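Local coordinates for penicillin-binding protein 2B (Streptococcus pneumoniae, PDB 2WAD), which probably acts as a peptidoglycan transpeptidase, forming peptide cross-links between glycan strands during peripheral cell wall synthesis, and binds penicillin, at residues Asn329-Asn334 with Lys659-Ala664; Ile550-Asp555 with Glu561-Ile566. One frame throughout, in Å; residues are numbered along the deposited sequence.

Contact 1. Residues Asn329-Asn334 with Lys659-Ala664; sequences NSELGN and KNVGPA. Unlike the reference sequence in segment 329-334: Gly333 (reference Glu). Unlike the reference sequence in segment 659-664: Lys659 (reference Asn), Asn660 (reference Gly), Ala664 (reference Ser).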
ATOM      1  N   ASN A 329      -7.013 -22.612 -10.005  1.00 34.30           N
ATOM      2  CA  ASN A 329      -7.458 -23.257 -11.245  1.00 35.55           C
ATOM      3  C   ASN A 329      -7.975 -24.669 -11.023  1.00 36.57           C
ATOM      4  O   ASN A 329      -8.935 -25.078 -11.658  1.00 35.34           O
ATOM      5  CB  ASN A 329      -6.341 -23.284 -12.301  1.00 37.57           C
ATOM      6  CG  ASN A 329      -6.238 -21.983 -13.094  1.00 38.41           C
ATOM      7  OD1 ASN A 329      -7.235 -21.440 -13.585  1.00 40.83           O
ATOM      8  ND2 ASN A 329      -5.032 -21.477 -13.207  1.00 33.91           N
ATOM      9  N   SER A 330      -7.346 -25.410 -10.115  1.00 38.16           N
ATOM     10  CA  SER A 330      -7.838 -26.741  -9.770  1.00 41.65           C
ATOM     11  C   SER A 330      -9.254 -26.643  -9.202  1.00 40.84           C
ATOM     12  O   SER A 330     -10.165 -27.389  -9.598  1.00 40.70           O
ATOM     13  CB  SER A 330      -6.884 -27.391  -8.758  1.00 43.17           C
ATOM     14  OG  SER A 330      -7.094 -28.788  -8.689  1.00 48.93           O
ATOM     15  N   GLU A 331      -9.463 -25.688  -8.296  1.00 40.52           N
ATOM     16  CA  GLU A 331     -10.792 -25.523  -7.699  1.00 37.58           C
ATOM     17  C   GLU A 331     -11.808 -24.995  -8.702  1.00 37.78           C
ATOM     18  O   GLU A 331     -13.004 -25.233  -8.564  1.00 37.97           O
ATOM     19  CB  GLU A 331     -10.734 -24.633  -6.462  1.00 36.20           C
ATOM     20  CG  GLU A 331      -9.930 -25.237  -5.336  1.00 33.66           C
ATOM     21  CD  GLU A 331     -10.624 -26.427  -4.693  1.00 43.20           C
ATOM     22  OE1 GLU A 331     -11.588 -26.219  -3.922  1.00 44.17           O
ATOM     23  OE2 GLU A 331     -10.197 -27.577  -4.955  1.00 38.63           O
ATOM     24  N   LEU A 332     -11.353 -24.262  -9.713  1.00 38.45           N
ATOM     25  CA  LEU A 332     -12.248 -23.961 -10.828  1.00 39.25           C
ATOM     26  C   LEU A 332     -12.535 -25.210 -11.658  1.00 39.53           C
ATOM     27  O   LEU A 332     -13.639 -25.381 -12.174  1.00 42.53           O
ATOM     28  CB  LEU A 332     -11.682 -22.872 -11.728  1.00 39.37           C
ATOM     29  CG  LEU A 332     -11.751 -21.409 -11.292  1.00 45.22           C
ATOM     30  CD1 LEU A 332     -11.136 -20.496 -12.359  1.00 40.96           C
ATOM     31  CD2 LEU A 332     -13.176 -21.014 -10.990  1.00 43.00           C
ATOM     32  N   GLY A 333     -11.536 -26.080 -11.756  1.00 39.55           N
ATOM     33  CA  GLY A 333     -11.609 -27.314 -12.536  1.00 39.67           C
ATOM     34  C   GLY A 333     -12.726 -28.197 -12.012  1.00 40.79           C
ATOM     35  O   GLY A 333     -13.508 -28.735 -12.791  1.00 38.80           O
ATOM     36  N   ASN A 334     -12.825 -28.332 -10.690  1.00 41.40           N
ATOM     37  CA  ASN A 334     -13.825 -29.222 -10.110  1.00 41.08           C
ATOM     38  C   ASN A 334     -15.105 -28.501  -9.731  1.00 42.22           C
ATOM     39  O   ASN A 334     -16.061 -29.148  -9.312  1.00 44.49           O
ATOM     40  CB  ASN A 334     -13.267 -29.972  -8.902  1.00 41.48           C
ATOM     41  CG  ASN A 334     -12.883 -29.030  -7.766  1.00 45.26           C
ATOM     42  OD1 ASN A 334     -13.607 -28.070  -7.456  1.00 41.39           O
ATOM     43  ND2 ASN A 334     -11.730 -29.291  -7.160  1.00 36.33           N
ATOM     44  N   LYS A 659     -13.037 -31.746   0.132  1.00 69.45           N
ATOM     45  CA  LYS A 659     -11.715 -31.430   0.669  1.00 66.61           C
ATOM     46  C   LYS A 659     -11.520 -29.925   0.862  1.00 63.37           C
ATOM     47  O   LYS A 659     -12.000 -29.139   0.051  1.00 64.61           O
ATOM     48  CB  LYS A 659     -10.605 -32.015  -0.206  1.00 67.39           C
ATOM     49  CG  LYS A 659     -10.465 -31.325  -1.551  1.00 68.20           C
ATOM     50  CD  LYS A 659      -9.146 -31.655  -2.236  1.00 71.05           C
ATOM     51  CE  LYS A 659      -9.252 -31.366  -3.728  1.00 72.92           C
ATOM     52  NZ  LYS A 659     -10.366 -30.394  -3.976  1.00 78.37           N
ATOM     53  N   ASN A 660     -10.827 -29.524   1.925  1.00 58.74           N
ATOM     54  CA  ASN A 660     -10.601 -28.098   2.217  1.00 54.40           C
ATOM     55  C   ASN A 660      -9.164 -27.707   1.896  1.00 49.00           C
ATOM     56  O   ASN A 660      -8.239 -28.042   2.629  1.00 48.46           O
ATOM     57  CB  ASN A 660     -10.911 -27.762   3.687  1.00 54.50           C
ATOM     58  CG  ASN A 660     -11.058 -26.254   3.938  1.00 55.94           C
ATOM     59  OD1 ASN A 660     -10.210 -25.438   3.553  1.00 53.47           O
ATOM     60  ND2 ASN A 660     -12.174 -25.878   4.548  1.00 56.76           N
ATOM     61  N   VAL A 661      -8.971 -26.998   0.794  1.00 45.09           N
ATOM     62  CA  VAL A 661      -7.614 -26.664   0.353  1.00 40.90           C
ATOM     63  C   VAL A 661      -6.939 -25.570   1.178  1.00 39.68           C
ATOM     64  O   VAL A 661      -5.742 -25.350   1.037  1.00 38.09           O
ATOM     65  CB  VAL A 661      -7.571 -26.311  -1.147  1.00 42.63           C
ATOM     66  CG1 VAL A 661      -8.171 -27.465  -1.992  1.00 41.32           C
ATOM     67  CG2 VAL A 661      -8.333 -25.016  -1.437  1.00 38.84           C
ATOM     68  N   GLY A 662      -7.677 -24.917   2.071  1.00 37.35           N
ATOM     69  CA  GLY A 662      -7.108 -23.806   2.839  1.00 37.88           C
ATOM     70  C   GLY A 662      -5.856 -24.190   3.607  1.00 33.76           C
ATOM     71  O   GLY A 662      -4.805 -23.615   3.399  1.00 36.24           O
ATOM     72  N   PRO A 663      -5.964 -25.160   4.513  1.00 34.39           N
ATOM     73  CA  PRO A 663      -4.822 -25.665   5.273  1.00 35.57           C
ATOM     74  C   PRO A 663      -3.694 -26.170   4.373  1.00 35.66           C
ATOM     75  O   PRO A 663      -2.521 -26.016   4.713  1.00 37.72           O
ATOM     76  CB  PRO A 663      -5.415 -26.847   6.052  1.00 38.99           C
ATOM     77  CG  PRO A 663      -6.906 -26.512   6.167  1.00 37.60           C
ATOM     78  CD  PRO A 663      -7.254 -25.748   4.946  1.00 34.80           C
ATOM     79  N   ALA A 664      -4.033 -26.739   3.215  1.00 35.93           N
ATOM     80  CA  ALA A 664      -3.011 -27.323   2.335  1.00 34.46           C
ATOM     81  C   ALA A 664      -2.223 -26.207   1.655  1.00 32.54           C
ATOM     82  O   ALA A 664      -1.003 -26.291   1.479  1.00 34.64           O
ATOM     83  CB  ALA A 664      -3.651 -28.255   1.291  1.00 33.01           C
TER
HETATM   84  O   HOH W   1     -11.348 -26.616  -1.088  1.00 49.39           O
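In the transpeptidase domain, helix 314-334, at Asn329-Asn334, meets the start of the C-terminal helix 661-676 through the carboxylate of Glu331. Lys659 NZ forms a salt bridge with Glu331 OE2 at 3.0 Å, using the syn lone pair of that oxygen. Asn334 ND2 donates to the same OE2 over 3.2 Å and comes from above the carboxylate plane. Asn334 OD1 accepts from Gly336 N. Two donors grip Glu331 OE2, which should restrain the turn of the carboxylate. The Glu331 chain bends at chi2 (-71°), which brings OE2 within bonding distance of Asn334 ND2 while the group still points at the other segment. The other oxygen, Glu331 OE1, accepts from a water at 2.9 Å. That water also donates to Lys659 O and accepts from Val661 N. Asn654 ND2 is a further donor to OE1. Val661 CG1 packs against the carboxylate, 3.6 Å from Glu331 OE2, and Val661 also touches Tyr327 of helix 314-334. Asn660 is the N-cap, with its OD1 accepting from Gly662 N at 3.0 Å. The arrangement is a direct salt bridge beside a water bridge, at the N-capped start of helix 661-676.

Contact 2. Residues Ile550-Asp555 with Glu561-Ile566; sequences IYDNND and ELIQAI. Unlike the reference sequence in segment 550-555: Asp552 (reference Gly). Unlike the reference sequence in segment 561-566: Glu561 (reference Asp), Ala565 (reference Gln), Ile566 (reference Leu).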
ATOM      1  N   ILE A 550      16.976   1.255   4.890  1.00 33.97           N
ATOM      2  CA  ILE A 550      17.344   2.307   3.948  1.00 34.73           C
ATOM      3  C   ILE A 550      18.832   2.184   3.691  1.00 35.97           C
ATOM      4  O   ILE A 550      19.599   2.043   4.639  1.00 36.36           O
ATOM      5  CB  ILE A 550      17.024   3.703   4.496  1.00 34.27           C
ATOM      6  CG1 ILE A 550      15.506   3.857   4.692  1.00 38.04           C
ATOM      7  CG2 ILE A 550      17.603   4.771   3.589  1.00 30.95           C
ATOM      8  CD1 ILE A 550      15.088   3.948   6.139  1.00 33.38           C
ATOM      9  N   TYR A 551      19.235   2.250   2.425  1.00 38.55           N
ATOM     10  CA  TYR A 551      20.625   2.031   2.045  1.00 38.87           C
ATOM     11  C   TYR A 551      21.187   3.213   1.277  1.00 41.78           C
ATOM     12  O   TYR A 551      20.440   3.944   0.622  1.00 43.55           O
ATOM     13  CB  TYR A 551      20.733   0.771   1.183  1.00 37.82           C
ATOM     14  CG  TYR A 551      20.446  -0.485   1.966  1.00 38.74           C
ATOM     15  CD1 TYR A 551      21.449  -1.413   2.213  1.00 41.68           C
ATOM     16  CD2 TYR A 551      19.180  -0.729   2.490  1.00 36.36           C
ATOM     17  CE1 TYR A 551      21.198  -2.562   2.938  1.00 41.01           C
ATOM     18  CE2 TYR A 551      18.922  -1.870   3.234  1.00 35.35           C
ATOM     19  CZ  TYR A 551      19.941  -2.775   3.448  1.00 30.79           C
ATOM     20  OH  TYR A 551      19.721  -3.897   4.186  1.00 35.69           O
ATOM     21  N   ASP A 552      22.504   3.380   1.366  1.00 43.14           N
ATOM     22  CA  ASP A 552      23.219   4.404   0.620  1.00 45.80           C
ATOM     23  C   ASP A 552      23.445   3.920  -0.801  1.00 46.59           C
ATOM     24  O   ASP A 552      23.231   2.739  -1.101  1.00 46.73           O
ATOM     25  CB  ASP A 552      24.576   4.663   1.267  1.00 46.72           C
ATOM     26  CG  ASP A 552      25.098   6.048   0.975  1.00 51.38           C
ATOM     27  OD1 ASP A 552      24.425   6.819   0.248  1.00 54.51           O
ATOM     28  OD2 ASP A 552      26.192   6.363   1.482  1.00 60.31           O
ATOM     29  N   ASN A 553      23.851   4.851  -1.662  1.00 47.32           N
ATOM     30  CA  ASN A 553      24.311   4.557  -3.015  1.00 49.09           C
ATOM     31  C   ASN A 553      25.795   4.222  -3.027  1.00 50.05           C
ATOM     32  O   ASN A 553      26.567   4.805  -2.269  1.00 52.21           O
ATOM     33  CB  ASN A 553      24.058   5.746  -3.941  1.00 47.65           C
ATOM     34  CG  ASN A 553      22.588   5.926  -4.253  1.00 45.39           C
ATOM     35  OD1 ASN A 553      22.017   6.995  -4.042  1.00 45.31           O
ATOM     36  ND2 ASN A 553      21.963   4.874  -4.752  1.00 40.73           N
ATOM     37  N   ASN A 554      26.185   3.279  -3.877  1.00 52.10           N
ATOM     38  CA  ASN A 554      27.597   2.936  -4.051  1.00 52.89           C
ATOM     39  C   ASN A 554      28.236   3.795  -5.134  1.00 54.06           C
ATOM     40  O   ASN A 554      27.586   4.700  -5.654  1.00 54.15           O
ATOM     41  CB  ASN A 554      27.793   1.428  -4.297  1.00 51.53           C
ATOM     42  CG  ASN A 554      27.156   0.929  -5.593  1.00 48.11           C
ATOM     43  OD1 ASN A 554      26.861   1.691  -6.514  1.00 44.02           O
ATOM     44  ND2 ASN A 554      26.961  -0.381  -5.670  1.00 44.65           N
ATOM     45  N   ASP A 555      29.501   3.518  -5.451  1.00 57.01           N
ATOM     46  CA  ASP A 555      30.233   4.210  -6.514  1.00 59.03           C
ATOM     47  C   ASP A 555      29.423   4.411  -7.782  1.00 58.80           C
ATOM     48  O   ASP A 555      29.302   5.525  -8.286  1.00 58.72           O
ATOM     49  CB  ASP A 555      31.450   3.382  -6.932  1.00 61.78           C
ATOM     50  CG  ASP A 555      32.638   3.583  -6.019  1.00 65.12           C
ATOM     51  OD1 ASP A 555      32.937   4.751  -5.686  1.00 64.54           O
ATOM     52  OD2 ASP A 555      33.265   2.564  -5.651  1.00 69.18           O
ATOM     53  N   GLU A 561      25.522   0.649   0.899  1.00 51.54           N
ATOM     54  CA  GLU A 561      25.565   0.102   2.254  1.00 51.85           C
ATOM     55  C   GLU A 561      24.474   0.583   3.220  1.00 49.01           C
ATOM     56  O   GLU A 561      23.933   1.677   3.064  1.00 48.93           O
ATOM     57  CB  GLU A 561      26.945   0.346   2.855  1.00 52.78           C
ATOM     58  CG  GLU A 561      27.353  -0.746   3.825  1.00 60.88           C
ATOM     59  CD  GLU A 561      28.792  -0.608   4.286  1.00 67.12           C
ATOM     60  OE1 GLU A 561      29.543   0.218   3.710  1.00 65.78           O
ATOM     61  OE2 GLU A 561      29.158  -1.333   5.236  1.00 68.24           O
ATOM     62  N   LEU A 562      24.178  -0.229   4.233  1.00 46.83           N
ATOM     63  CA  LEU A 562      23.115   0.063   5.202  1.00 46.13           C
ATOM     64  C   LEU A 562      23.201   1.429   5.891  1.00 46.43           C
ATOM     65  O   LEU A 562      24.165   1.722   6.600  1.00 47.49           O
ATOM     66  CB  LEU A 562      23.046  -1.032   6.263  1.00 42.66           C
ATOM     67  CG  LEU A 562      21.917  -0.875   7.292  1.00 45.66           C
ATOM     68  CD1 LEU A 562      20.528  -0.896   6.663  1.00 39.21           C
ATOM     69  CD2 LEU A 562      21.999  -1.886   8.420  1.00 44.58           C
ATOM     70  N   ILE A 563      22.193   2.274   5.696  1.00 46.45           N
ATOM     71  CA  ILE A 563      22.134   3.515   6.464  1.00 46.00           C
ATOM     72  C   ILE A 563      21.395   3.253   7.775  1.00 46.58           C
ATOM     73  O   ILE A 563      21.881   3.603   8.850  1.00 46.93           O
ATOM     74  CB  ILE A 563      21.439   4.662   5.705  1.00 45.28           C
ATOM     75  CG1 ILE A 563      22.136   4.948   4.375  1.00 45.28           C
ATOM     76  CG2 ILE A 563      21.393   5.924   6.558  1.00 48.48           C
ATOM     77  CD1 ILE A 563      23.630   5.039   4.490  1.00 56.06           C
ATOM     78  N   GLN A 564      20.231   2.617   7.683  1.00 45.07           N
ATOM     79  CA  GLN A 564      19.361   2.423   8.840  1.00 45.96           C
ATOM     80  C   GLN A 564      18.324   1.325   8.585  1.00 44.17           C
ATOM     81  O   GLN A 564      17.532   1.413   7.654  1.00 44.26           O
ATOM     82  CB  GLN A 564      18.637   3.733   9.159  1.00 46.31           C
ATOM     83  CG  GLN A 564      17.548   3.628  10.216  1.00 49.30           C
ATOM     84  CD  GLN A 564      16.842   4.952  10.440  1.00 55.71           C
ATOM     85  OE1 GLN A 564      17.453   6.023  10.367  1.00 61.13           O
ATOM     86  NE2 GLN A 564      15.549   4.891  10.727  1.00 62.69           N
ATOM     87  N   ALA A 565      18.330   0.290   9.414  1.00 43.20           N
ATOM     88  CA  ALA A 565      17.358  -0.782   9.280  1.00 42.72           C
ATOM     89  C   ALA A 565      16.016  -0.295   9.815  1.00 43.79           C
ATOM     90  O   ALA A 565      15.975   0.558  10.689  1.00 43.30           O
ATOM     91  CB  ALA A 565      17.810  -2.001  10.053  1.00 42.32           C
ATOM     92  N   ILE A 566      14.917  -0.830   9.295  1.00 43.67           N
ATOM     93  CA  ILE A 566      13.611  -0.478   9.830  1.00 43.43           C
ATOM     94  C   ILE A 566      13.319  -1.331  11.051  1.00 45.21           C
ATOM     95  O   ILE A 566      13.167  -2.557  10.975  1.00 44.65           O
ATOM     96  CB  ILE A 566      12.496  -0.567   8.778  1.00 44.00           C
ATOM     97  CG1 ILE A 566      12.622   0.622   7.818  1.00 46.89           C
ATOM     98  CG2 ILE A 566      11.123  -0.565   9.458  1.00 38.00           C
ATOM     99  CD1 ILE A 566      11.939   0.383   6.497  1.00 55.77           C
TER
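Leu562 lays its CD1 methyl over one face of the Tyr551 ring, a CH-pi contact offset toward the ring rim. The methyl carbon lies 4.0 Å from the ring centroid. Leu562 CG is anti to the backbone N (chi1 -177°), which places CD1 above the face, on the CZ side of the ring. Tyr551 OH is hydrogen-bonded to Glu548 OE2. Nearby, Ile563 runs obliquely across Asp552, its CD1 3.4 Å from Asp552 CB, while Asp552 OD1 forms a salt bridge with Lys306. Ile563 CB also packs loosely on Ile550 CG2.

The backbones form an antiparallel pair with a classic beta bulge. Ile563 and Gln564 both face Ile550, so the register shifts by one residue. Ile550 O accepts from Ile563 N at 2.8 Å and from Gln564 N at 3.2 Å. Ile550 N returns a bond to Gln564 O at 2.8 Å, nearly straight at 175°. Beyond the bulge, Asp552 N donates to Glu561 O over 2.8 Å. Tyr551 and Leu562 form the non-hydrogen-bonded pair between these bonds.

The two segments belong to the beta hairpin of strands 547-553 and 559-565. Strand 559-565 is the outermost strand of a four-stranded mixed sheet in this chain. On its other side, strand 547-553 pairs with strand 307-310, through backbone bonding of Tyr551 with Asn307.

In the fold
Contact 1 and contact 2 share no helix or strand. Their centres are about 43 Å apart and their nearest atoms about 29 Å apart. Contact 1 is partly buried and joins helix 314-334 to the start of helix 661-676 and the residues just before it, 325 residues away. It relies mainly on charged and polar side chains and one water, with Val661 packed against the carboxylate. Contact 2 is a surface contact within a local hairpin. It relies mainly on backbone hydrogen bonds, with apolar side chains beside them. Along the chain, contact 2 is nested within the loop closed by contact 1. Both lie away from Ser386, the probable acyl-ester serine, and from the zinc site of Asp288, His290 and Asp292.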